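Local coordinates for protein pleckstrin homology domain-containing family A member 8 (Homo sapiens, PDB 5KDI) that binds simple glycosphingolipids such as glucosylceramide through a GLTP-fold domain and probably transfers them between membranes, at residues K76-E81 with D197-V202. The protein carries 2 engineered substitutions. Residues are numbered along the deposited sequence; the frame is centred on the assembly and turned at random. Where two conformers were deposited one is given.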
# COMPACT_ATOMS: atom_id res chain seq x y z
N LYS A 76 16.44 3.15 8.58
CA LYS A 76 17.54 4.09 8.57
C LYS A 76 17.07 5.50 8.30
O LYS A 76 17.56 6.46 8.93
CB LYS A 76 18.63 3.65 7.62
CG LYS A 76 19.42 2.44 8.13
CD LYS A 76 20.41 1.96 7.07
CE LYS A 76 21.26 0.80 7.50
NZ LYS A 76 22.27 1.18 8.52
N ILE A 77 16.10 5.66 7.41
CA ILE A 77 15.54 6.98 7.15
C ILE A 77 14.79 7.51 8.39
O ILE A 77 15.04 8.64 8.82
CB ILE A 77 14.60 6.97 5.92
CG1 ILE A 77 15.40 6.61 4.63
CG2 ILE A 77 13.89 8.33 5.80
CD1 ILE A 77 14.64 6.33 3.36
N VAL A 78 13.89 6.71 8.93
CA VAL A 78 13.06 7.14 10.06
C VAL A 78 13.95 7.45 11.26
O VAL A 78 13.79 8.52 11.91
CB VAL A 78 11.99 6.11 10.39
CG1 VAL A 78 11.27 6.49 11.70
CG2 VAL A 78 10.99 6.03 9.24
N LEU A 79 14.88 6.55 11.53
CA LEU A 79 15.74 6.72 12.72
C LEU A 79 16.61 7.96 12.55
O LEU A 79 16.91 8.68 13.54
CB LEU A 79 16.57 5.48 12.95
CG LEU A 79 15.75 4.29 13.49
CD1 LEU A 79 16.61 3.02 13.62
CD2 LEU A 79 14.93 4.61 14.73
N HIS A 80 17.06 8.26 11.33
CA HIS A 80 17.80 9.52 11.12
C HIS A 80 16.97 10.73 11.40
O HIS A 80 17.46 11.72 12.01
CB HIS A 80 18.38 9.59 9.74
CG HIS A 80 18.99 10.92 9.43
ND1 HIS A 80 20.24 11.28 9.90
CD2 HIS A 80 18.49 12.03 8.72
CE1 HIS A 80 20.49 12.56 9.50
NE2 HIS A 80 19.44 12.99 8.76
N GLU A 81 15.70 10.71 10.94
CA GLU A 81 14.81 11.84 11.21
C GLU A 81 14.60 12.07 12.67
O GLU A 81 14.51 13.20 13.10
CB GLU A 81 13.50 11.72 10.42
CG GLU A 81 13.66 11.94 8.90
CD GLU A 81 12.35 12.10 8.16
OE1 GLU A 81 11.31 11.74 8.72
OE2 GLU A 81 12.42 12.58 7.00
N ASP A 197 5.07 -1.01 12.17
CA ASP A 197 4.21 -0.69 13.30
C ASP A 197 5.02 -0.68 14.60
O ASP A 197 4.89 0.25 15.41
CB ASP A 197 3.04 -1.64 13.41
CG ASP A 197 1.97 -1.43 12.37
OD1 ASP A 197 1.93 -0.41 11.66
OD2 ASP A 197 1.09 -2.34 12.26
N THR A 198 5.87 -1.68 14.79
CA THR A 198 6.73 -1.77 16.00
C THR A 198 7.68 -0.54 16.06
O THR A 198 7.83 0.08 17.09
CB THR A 198 7.45 -3.11 16.02
OG1 THR A 198 6.48 -4.13 16.09
CG2 THR A 198 8.42 -3.17 17.20
N LEU A 199 8.32 -0.20 14.93
CA LEU A 199 9.23 0.91 14.86
C LEU A 199 8.49 2.19 15.31
O LEU A 199 9.00 2.96 16.12
CB LEU A 199 9.77 1.04 13.45
CG LEU A 199 10.67 2.26 13.19
CD1 LEU A 199 12.07 2.01 13.72
CD2 LEU A 199 10.71 2.53 11.65
N TYR A 200 7.31 2.42 14.73
CA TYR A 200 6.54 3.62 15.08
C TYR A 200 6.08 3.62 16.56
O TYR A 200 6.19 4.65 17.21
CB TYR A 200 5.42 3.85 14.10
CG TYR A 200 5.87 4.54 12.82
CD1 TYR A 200 6.77 3.95 11.93
CD2 TYR A 200 5.40 5.80 12.49
CE1 TYR A 200 7.17 4.57 10.78
CE2 TYR A 200 5.77 6.42 11.32
CZ TYR A 200 6.71 5.85 10.49
OH TYR A 200 7.13 6.46 9.36
N GLU A 201 5.60 2.49 17.05
CA GLU A 201 5.18 2.39 18.43
C GLU A 201 6.34 2.67 19.39
O GLU A 201 6.17 3.44 20.34
CB GLU A 201 4.49 1.06 18.72
CG GLU A 201 3.23 0.85 17.85
CD GLU A 201 2.83 -0.63 17.69
OE1 GLU A 201 3.37 -1.48 18.43
OE2 GLU A 201 1.98 -0.93 16.81
N VAL A 202 7.47 2.00 19.17
CA VAL A 202 8.59 2.08 20.08
C VAL A 202 9.18 3.50 20.18
O VAL A 202 9.60 3.92 21.25
CB VAL A 202 9.70 1.04 19.74
CG1 VAL A 202 10.92 1.23 20.63
CG2 VAL A 202 9.19 -0.36 19.97
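Leu199 and Val78 meet end to end between two helices, a worked example of how a few branched side chains can bridge well-separated backbones: the axes of segments 76-81 and 197-202 run almost parallel, 8° apart, and stand 11.6 Å from each other at their closest. The two methyls of Leu199 divide the work. CD2 lies against Val78, 4.0 Å from its CG1, while CD1 turns to Leu79 and comes within 4.0 Å of its CD2. With CG anti to the backbone N (chi1 175°), Leu199 reaches toward helix 74-83, whereas Leu79 leaves its helix to one side and only its far end bends back to the contact. The other methyl of Val78, CG2, approaches the hydroxyl end of Tyr200, 3.9 Å from OH, and the two side chains cross at about a right angle.

No hydrogen bond links the two segments, and the area buried is a modest 160 Å². In the all-helical GLTP fold this pairing ties the short helix 74-83 to the C-terminal end of the long helix 172-202, with the Tyr200 side chain about 11 Å from the bound glycolipid. Helix 93-115 supplies the next layer. There Tyr200 OH hydrogen-bonds to Thr94 O, which satisfies this buried hydroxyl and fixes the end of the ring beside Val78, while Lys101 makes a cation-pi contact with the same ring. Beyond the helices, Leu205 packs against both Val78 and Tyr200.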